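Local coordinates for protein Exo-1,5-alpha-L-arabinofuranobiosidase (Gibberella zeae, PDB 2YDT) that probably hydrolyses alpha-1,5-linked L-arabinan from the chain end, releasing arabinobiose, on a six-bladed beta-propeller scaffold, at residues 29-41 / 321-333. Sequence-based numbering, arbitrary orientation.
Sequences LYARPLELSDGTL and TAYTRSLLTFQKD. With MN (manganese (II) ion), chain J.
Arg32 folds back at chi2 (-70°) and turns the end of its guanidinium onto Thr324. NH2 donates to Thr324 OG1 at 2.8 Å, nearly straight at 160° and in the guanidinium plane, while NH1 reaches Thr324 O at 3.0 Å on a more bent path. NH1 also donates to Ala31 O, whose opposite face receives Ser326 OG at 2.8 Å; this carbonyl is thus held between two donors from the two segments. Tyr30 CE2 lies over the centre of one guanidinium face, and the methyl CG2 of Thr324 sits over a face of the Tyr30 ring, 3.7 Å from its centroid, in a CH-pi contact. Leu29 CD2 packs against Tyr323, and two waters link Tyr30 N and Ala31 N to Tyr323 O. Further along, Leu328 CD1 touches both Pro33 CB and the backbone N of Glu35. At the far end of strand 28-35, the extended Glu35 side chain accepts Gln331 N through the syn lone pair of OE1 (2.9 Å), and its carboxylate stacks on the Gln331 amide with planes 28° apart. Gln331 OE1 binds manganese at 2.4 Å; Glu35 acts in the second shell, OE1 and the backbone O accepting from two metal-bound waters. The carboxylate and metal would probably compensate each other's charge.

Strands 28-35 and 326-330 are the innermost strands of the first and last propeller blades, running nearly parallel without a shared sheet, so side chains and water join the blades where the ring closes. At the opposite end of the contact, Leu29 and Tyr30 touch the bound arabinofuranose, and Tyr323 OH makes a weak hydrogen bond to the iminosugar. The bonds from Arg32 to Thr324 and Ser326 to Ala31 tie the blades together near these residues, consistent with a firm junction beside the pocket.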
ATOM      1  N   LEU A  29       7.877 -10.022  -1.009  1.00  5.49           N
ATOM      2  CA  LEU A  29       6.446  -9.766  -1.173  1.00  5.44           C
ATOM      3  C   LEU A  29       6.263  -8.275  -0.875  1.00  6.90           C
ATOM      4  O   LEU A  29       7.095  -7.657  -0.196  1.00  6.13           O
ATOM      5  CB  LEU A  29       5.630 -10.617  -0.172  1.00  5.22           C
ATOM      6  CG  LEU A  29       4.142 -10.777  -0.464  1.00  5.78           C
ATOM      7  CD1 LEU A  29       3.914 -11.702  -1.707  1.00  6.36           C
ATOM      8  CD2 LEU A  29       3.364 -11.273   0.765  1.00  7.31           C
ATOM      9  N   TYR A  30       5.164  -7.680  -1.351  1.00  6.83           N
ATOM     10  CA  TYR A  30       4.738  -6.367  -0.807  1.00  6.16           C
ATOM     11  C   TYR A  30       5.658  -5.236  -1.201  1.00  6.41           C
ATOM     12  O   TYR A  30       6.248  -4.560  -0.350  1.00  5.76           O
ATOM     13  CB  TYR A  30       4.540  -6.449   0.735  1.00  6.55           C
ATOM     14  CG  TYR A  30       3.436  -5.557   1.273  1.00  5.01           C
ATOM     15  CD1 TYR A  30       2.215  -6.106   1.707  1.00  6.41           C
ATOM     16  CD2 TYR A  30       3.615  -4.180   1.397  1.00  5.04           C
ATOM     17  CE1 TYR A  30       1.210  -5.334   2.210  1.00  5.97           C
ATOM     18  CE2 TYR A  30       2.603  -3.381   1.901  1.00  6.27           C
ATOM     19  CZ  TYR A  30       1.413  -3.956   2.329  1.00  6.68           C
ATOM     20  OH  TYR A  30       0.390  -3.165   2.842  1.00  6.77           O
ATOM     21  N   ALA A  31       5.773  -4.978  -2.504  1.00  6.36           N
ATOM     22  CA  ALA A  31       6.632  -3.919  -3.026  1.00  5.83           C
ATOM     23  C   ALA A  31       5.974  -2.550  -2.885  1.00  6.38           C
ATOM     24  O   ALA A  31       4.779  -2.407  -3.119  1.00  7.36           O
ATOM     25  CB  ALA A  31       6.976  -4.184  -4.534  1.00  5.75           C
ATOM     26  N   ARG A  32       6.805  -1.562  -2.549  1.00  6.56           N
ATOM     27  CA  ARG A  32       6.362  -0.168  -2.423  1.00  6.83           C
ATOM     28  C   ARG A  32       7.388   0.797  -2.970  1.00  6.82           C
ATOM     29  O   ARG A  32       8.578   0.709  -2.585  1.00  7.22           O
ATOM     30  CB  ARG A  32       6.054   0.163  -0.945  1.00  6.41           C
ATOM     31  CG  ARG A  32       4.795  -0.519  -0.421  1.00  6.27           C
ATOM     32  CD  ARG A  32       3.536   0.037  -1.020  1.00  6.39           C
ATOM     33  NE  ARG A  32       2.316  -0.478  -0.426  1.00  6.21           N
ATOM     34  CZ  ARG A  32       1.620  -1.518  -0.861  1.00  6.84           C
ATOM     35  NH1 ARG A  32       2.031  -2.271  -1.854  1.00  5.91           N
ATOM     36  NH2 ARG A  32       0.478  -1.800  -0.294  1.00  6.87           N
ATOM     37  N   PRO A  33       6.937   1.776  -3.802  1.00  7.32           N
ATOM     38  CA  PRO A  33       7.836   2.809  -4.337  1.00  7.63           C
ATOM     39  C   PRO A  33       7.555   4.184  -3.763  1.00  7.97           C
ATOM     40  O   PRO A  33       6.497   4.425  -3.191  1.00  9.18           O
ATOM     41  CB  PRO A  33       7.429   2.860  -5.803  1.00  7.84           C
ATOM     42  CG  PRO A  33       5.978   2.687  -5.764  1.00  7.65           C
ATOM     43  CD  PRO A  33       5.668   1.786  -4.543  1.00  7.79           C
ATOM     44  N   LEU A  34       8.535   5.051  -3.916  1.00  8.11           N
ATOM     45  CA  LEU A  34       8.385   6.468  -3.499  1.00  7.91           C
ATOM     46  C   LEU A  34       9.196   7.387  -4.389  1.00  8.05           C
ATOM     47  O   LEU A  34      10.380   7.125  -4.636  1.00  9.63           O
ATOM     48  CB  LEU A  34       8.846   6.624  -2.040  1.00  8.26           C
ATOM     49  CG  LEU A  34       8.865   8.040  -1.458  1.00  8.29           C
ATOM     50  CD1 LEU A  34       7.420   8.567  -1.326  1.00  8.70           C
ATOM     51  CD2 LEU A  34       9.625   8.148  -0.099  1.00  9.53           C
ATOM     52  N   GLU A  35       8.579   8.491  -4.829  1.00  9.33           N
ATOM     53  CA  GLU A  35       9.339   9.552  -5.530  1.00  9.84           C
ATOM     54  C   GLU A  35       9.621  10.700  -4.571  1.00 10.07           C
ATOM     55  O   GLU A  35       8.676  11.272  -4.016  1.00 11.65           O
ATOM     56  CB  GLU A  35       8.567  10.088  -6.737  1.00 10.97           C
ATOM     57  CG  GLU A  35       9.378  11.068  -7.589  1.00 11.28           C
ATOM     58  CD  GLU A  35       8.597  11.633  -8.785  1.00 12.31           C
ATOM     59  OE1 GLU A  35       7.464  12.097  -8.565  1.00 13.79           O
ATOM     60  OE2 GLU A  35       9.140  11.615  -9.906  1.00 17.83           O
ATOM     61  N   LEU A  36      10.890  11.048  -4.399  1.00 10.46           N
ATOM     62  CA  LEU A  36      11.267  12.195  -3.594  1.00 10.57           C
ATOM     63  C   LEU A  36      11.148  13.490  -4.378  1.00 12.88           C
ATOM     64  O   LEU A  36      11.025  13.466  -5.606  1.00 12.58           O
ATOM     65  CB  LEU A  36      12.677  12.029  -3.068  1.00 10.53           C
ATOM     66  CG  LEU A  36      13.008  10.748  -2.302  1.00 10.85           C
ATOM     67  CD1 LEU A  36      14.439  10.859  -1.746  1.00 11.68           C
ATOM     68  CD2 LEU A  36      11.949  10.505  -1.205  1.00  8.92           C
ATOM     69  N   SER A  37      11.188  14.619  -3.672  1.00 13.53           N
ATOM     70  CA  SER A  37      11.004  15.915  -4.319  1.00 14.16           C
ATOM     71  C   SER A  37      12.117  16.247  -5.301  1.00 14.85           C
ATOM     72  O   SER A  37      11.888  17.049  -6.223  1.00 16.19           O
ATOM     73  CB  SER A  37      10.905  17.005  -3.258  1.00 14.72           C
ATOM     74  OG  SER A  37      12.115  17.120  -2.575  1.00 18.85           O
ATOM     75  N   ASP A  38      13.275  15.624  -5.147  1.00 13.65           N
ATOM     76  CA  ASP A  38      14.410  15.775  -6.097  1.00 15.09           C
ATOM     77  C   ASP A  38      14.402  14.805  -7.291  1.00 14.65           C
ATOM     78  O   ASP A  38      15.320  14.829  -8.107  1.00 15.92           O
ATOM     79  CB  ASP A  38      15.741  15.752  -5.356  1.00 15.53           C
ATOM     80  CG  ASP A  38      16.096  14.415  -4.775  1.00 16.75           C
ATOM     81  OD1 ASP A  38      15.385  13.392  -5.031  1.00 16.91           O
ATOM     82  OD2 ASP A  38      17.118  14.400  -4.021  1.00 20.41           O
ATOM     83  N   GLY A  39      13.379  13.966  -7.384  1.00 13.53           N
ATOM     84  CA  GLY A  39      13.227  13.056  -8.481  1.00 12.94           C
ATOM     85  C   GLY A  39      13.828  11.667  -8.270  1.00 11.91           C
ATOM     86  O   GLY A  39      13.575  10.777  -9.072  1.00 12.40           O
ATOM     87  N   THR A  40      14.576  11.481  -7.172  1.00 11.89           N
ATOM     88  CA  THR A  40      15.059  10.177  -6.738  1.00 12.15           C
ATOM     89  C   THR A  40      13.860   9.247  -6.480  1.00 10.84           C
ATOM     90  O   THR A  40      12.816   9.712  -5.983  1.00 11.40           O
ATOM     91  CB  THR A  40      15.877  10.320  -5.434  1.00 12.74           C
ATOM     92  OG1 THR A  40      17.125  10.936  -5.755  1.00 18.64           O
ATOM     93  CG2 THR A  40      16.159   8.944  -4.778  1.00 15.96           C
ATOM     94  N   LEU A  41      14.009   7.947  -6.796  1.00 10.18           N
ATOM     95  CA  LEU A  41      13.019   6.944  -6.378  1.00 10.06           C
ATOM     96  C   LEU A  41      13.627   6.051  -5.322  1.00  9.21           C
ATOM     97  O   LEU A  41      14.830   5.690  -5.393  1.00  9.35           O
ATOM     98  CB  LEU A  41      12.580   6.058  -7.531  1.00 10.38           C
ATOM     99  CG  LEU A  41      11.986   6.748  -8.760  1.00 10.76           C
ATOM    100  CD1 LEU A  41      11.580   5.701  -9.780  1.00 13.23           C
ATOM    101  CD2 LEU A  41      10.757   7.615  -8.491  1.00 12.79           C
ATOM    102  N   THR A 321       0.858  -9.791 -12.755  1.00  9.82           N
ATOM    103  CA  THR A 321       0.024  -9.837 -11.550  1.00 10.18           C
ATOM    104  C   THR A 321       0.890 -10.087 -10.322  1.00  9.69           C
ATOM    105  O   THR A 321       1.798 -10.944 -10.329  1.00 10.71           O
ATOM    106  CB  THR A 321      -0.997 -10.925 -11.671  1.00  9.82           C
ATOM    107  OG1 THR A 321      -1.840 -10.630 -12.812  1.00 11.43           O
ATOM    108  CG2 THR A 321      -1.834 -11.055 -10.394  1.00  9.77           C
ATOM    109  N   ALA A 322       0.615  -9.318  -9.265  1.00  9.57           N
ATOM    110  CA  ALA A 322       1.304  -9.505  -7.993  1.00  8.07           C
ATOM    111  C   ALA A 322       0.392  -9.106  -6.832  1.00  7.57           C
ATOM    112  O   ALA A 322      -0.444  -8.197  -6.952  1.00  7.54           O
ATOM    113  CB  ALA A 322       2.611  -8.712  -7.945  1.00  9.07           C
ATOM    114  N   TYR A 323       0.594  -9.753  -5.690  1.00  7.48           N
ATOM    115  CA  TYR A 323      -0.051  -9.352  -4.449  1.00  7.05           C
ATOM    116  C   TYR A 323       0.321  -7.938  -4.082  1.00  7.05           C
ATOM    117  O   TYR A 323       1.510  -7.557  -4.095  1.00  6.31           O
ATOM    118  CB  TYR A 323       0.362 -10.308  -3.334  1.00  7.85           C
ATOM    119  CG  TYR A 323      -0.281 -10.045  -1.990  1.00  7.93           C
ATOM    120  CD1 TYR A 323      -1.639 -10.295  -1.773  1.00  7.09           C
ATOM    121  CD2 TYR A 323       0.486  -9.596  -0.901  1.00  9.79           C
ATOM    122  CE1 TYR A 323      -2.228 -10.074  -0.523  1.00  8.22           C
ATOM    123  CE2 TYR A 323      -0.100  -9.377   0.345  1.00  7.79           C
ATOM    124  CZ  TYR A 323      -1.454  -9.636   0.531  1.00  7.59           C
ATOM    125  OH  TYR A 323      -2.016  -9.466   1.753  1.00  8.23           O
ATOM    126  N   THR A 324      -0.716  -7.144  -3.809  1.00  6.32           N
ATOM    127  CA  THR A 324      -0.584  -5.715  -3.479  1.00  6.63           C
ATOM    128  C   THR A 324       0.394  -4.976  -4.420  1.00  6.40           C
ATOM    129  O   THR A 324       1.183  -4.115  -4.031  1.00  7.17           O
ATOM    130  CB  THR A 324      -0.321  -5.460  -1.946  1.00  6.63           C
ATOM    131  OG1 THR A 324      -0.567  -4.081  -1.645  1.00  7.12           O
ATOM    132  CG2 THR A 324       1.125  -5.838  -1.513  1.00  6.73           C
ATOM    133  N   ARG A 325       0.274  -5.264  -5.712  1.00  6.72           N
ATOM    134  CA  ARG A 325       1.020  -4.549  -6.730  1.00  6.02           C
ATOM    135  C   ARG A 325       0.742  -3.062  -6.570  1.00  6.95           C
ATOM    136  O   ARG A 325      -0.434  -2.675  -6.410  1.00  7.62           O
ATOM    137  CB  ARG A 325       0.646  -5.102  -8.119  1.00  7.24           C
ATOM    138  CG  ARG A 325       1.618  -4.720  -9.224  1.00  7.23           C
ATOM    139  CD  ARG A 325       1.169  -5.247 -10.605  1.00  7.49           C
ATOM    140  NE  ARG A 325      -0.112  -4.661 -10.984  1.00  7.99           N
ATOM    141  CZ  ARG A 325      -0.670  -4.796 -12.174  1.00 11.55           C
ATOM    142  NH1 ARG A 325      -0.035  -5.465 -13.126  1.00 10.64           N
ATOM    143  NH2 ARG A 325      -1.882  -4.286 -12.405  1.00 11.11           N
ATOM    144  N   SER A 326       1.794  -2.247  -6.589  1.00  6.11           N
ATOM    145  CA  SER A 326       1.679  -0.837  -6.254  1.00  7.04           C
ATOM    146  C   SER A 326       1.927   0.055  -7.437  1.00  7.38           C
ATOM    147  O   SER A 326       2.410  -0.394  -8.503  1.00  8.03           O
ATOM    148  CB  SER A 326       2.619  -0.469  -5.102  1.00  6.85           C
ATOM    149  OG  SER A 326       3.930  -0.853  -5.349  1.00  7.65           O
ATOM    150  N   LEU A 327       1.575   1.326  -7.261  1.00  8.07           N
ATOM    151  CA  LEU A 327       1.621   2.323  -8.340  1.00  7.85           C
ATOM    152  C   LEU A 327       2.257   3.617  -7.887  1.00  8.63           C
ATOM    153  O   LEU A 327       2.215   3.988  -6.700  1.00  8.36           O
ATOM    154  CB  LEU A 327       0.191   2.629  -8.801  1.00  7.90           C
ATOM    155  CG  LEU A 327      -0.704   1.502  -9.276  1.00  6.87           C
ATOM    156  CD1 LEU A 327      -2.217   1.979  -9.447  1.00 10.57           C
ATOM    157  CD2 LEU A 327      -0.182   0.901 -10.585  1.00  9.60           C
ATOM    158  N   LEU A 328       2.874   4.316  -8.836  1.00  8.39           N
ATOM    159  CA  LEU A 328       3.497   5.585  -8.583  1.00  9.85           C
ATOM    160  C   LEU A 328       3.316   6.478  -9.816  1.00 10.88           C
ATOM    161  O   LEU A 328       3.522   6.030 -10.950  1.00  9.24           O
ATOM    162  CB  LEU A 328       4.981   5.361  -8.290  1.00 11.29           C
ATOM    163  CG  LEU A 328       5.789   6.601  -8.024  1.00 11.73           C
ATOM    164  CD1 LEU A 328       6.890   6.323  -6.999  1.00 14.77           C
ATOM    165  CD2 LEU A 328       6.350   7.158  -9.373  1.00 14.17           C
ATOM    166  N   THR A 329       2.922   7.719  -9.587  0.70 10.95           N
ATOM    167  CA  THR A 329       2.845   8.726 -10.665  0.70 12.00           C
ATOM    168  C   THR A 329       4.023   9.704 -10.530  0.70 12.07           C
ATOM    169  O   THR A 329       4.447  10.005  -9.422  0.70 14.04           O
ATOM    170  CB  THR A 329       1.459   9.436 -10.651  0.70 12.89           C
ATOM    171  OG1 THR A 329       1.367  10.275 -11.812  0.70 14.48           O
ATOM    172  CG2 THR A 329       1.303  10.292  -9.398  0.70 15.18           C
ATOM    173  N   PHE A 330       4.592  10.189 -11.635  1.00 11.78           N
ATOM    174  CA  PHE A 330       5.788  11.024 -11.610  1.00 12.10           C
ATOM    175  C   PHE A 330       5.434  12.493 -11.666  1.00 14.28           C
ATOM    176  O   PHE A 330       4.645  12.897 -12.534  1.00 13.25           O
ATOM    177  CB  PHE A 330       6.696  10.712 -12.814  1.00 12.85           C
ATOM    178  CG  PHE A 330       7.360   9.338 -12.764  1.00 10.80           C
ATOM    179  CD1 PHE A 330       8.661   9.215 -12.319  1.00 14.00           C
ATOM    180  CD2 PHE A 330       6.683   8.188 -13.144  1.00 13.55           C
ATOM    181  CE1 PHE A 330       9.309   7.937 -12.269  1.00 13.44           C
ATOM    182  CE2 PHE A 330       7.317   6.938 -13.071  1.00 12.67           C
ATOM    183  CZ  PHE A 330       8.625   6.832 -12.661  1.00 12.59           C
ATOM    184  N   GLN A 331       6.017  13.247 -10.750  1.00 15.22           N
ATOM    185  CA  GLN A 331       5.667  14.665 -10.553  1.00 17.47           C
ATOM    186  C   GLN A 331       5.864  15.459 -11.857  1.00 18.21           C
ATOM    187  O   GLN A 331       5.014  16.271 -12.221  1.00 19.85           O
ATOM    188  CB  GLN A 331       6.487  15.267  -9.355  1.00 18.24           C
ATOM    189  CG  GLN A 331       8.039  15.302  -9.540  1.00 23.95           C
ATOM    190  CD  GLN A 331       8.964  15.139  -8.267  1.00 31.33           C
ATOM    191  OE1 GLN A 331       8.531  14.876  -7.136  1.00 30.71           O
ATOM    192  NE2 GLN A 331      10.263  15.300  -8.501  1.00 33.83           N
ATOM    193  N   LYS A 332       6.952  15.197 -12.553  1.00 18.72           N
ATOM    194  CA  LYS A 332       7.333  15.997 -13.725  1.00 19.80           C
ATOM    195  C   LYS A 332       6.711  15.531 -15.001  1.00 19.30           C
ATOM    196  O   LYS A 332       6.815  16.218 -16.019  1.00 18.66           O
ATOM    197  CB  LYS A 332       8.852  16.001 -13.883  1.00 21.03           C
ATOM    198  CG  LYS A 332       9.522  16.480 -12.613  1.00 26.48           C
ATOM    199  CD  LYS A 332      10.527  17.573 -12.802  1.00 33.05           C
ATOM    200  CE  LYS A 332      11.820  17.024 -13.400  1.00 37.08           C
ATOM    201  NZ  LYS A 332      12.984  17.964 -13.210  1.00 39.62           N
ATOM    202  N   ASP A 333       6.086  14.363 -14.987  1.00 17.32           N
ATOM    203  CA  ASP A 333       5.363  13.891 -16.170  1.00 18.28           C
ATOM    204  C   ASP A 333       4.228  12.994 -15.742  1.00 17.12           C
ATOM    205  O   ASP A 333       4.374  11.778 -15.628  1.00 16.05           O
ATOM    206  CB  ASP A 333       6.277  13.196 -17.183  1.00 18.73           C
ATOM    207  CG  ASP A 333       5.548  12.910 -18.525  1.00 21.29           C
ATOM    208  OD1 ASP A 333       4.291  13.039 -18.595  1.00 21.75           O
ATOM    209  OD2 ASP A 333       6.239  12.558 -19.520  1.00 23.97           O
TER
HETATM  210 MN    MN J1508       6.910  15.065  -5.386  0.50 22.05          MN
HETATM  211  O   HOH W   1       3.902  -8.780  -3.958  1.00  8.72           O
HETATM  212  O   HOH W   2       3.663  -5.663  -4.524  1.00  8.33           O
HETATM  213  O   HOH W   3       8.995  13.344 -11.854  1.00 21.22           O
HETATM  214  O   HOH W   4       8.114  13.983  -3.882  1.00 20.13           O
HETATM  215  O   HOH W   5       6.506  13.094  -6.228  1.00 25.67           O
HETATM  216  O   HOH W   6       5.471  15.179  -4.227  1.00 35.63           O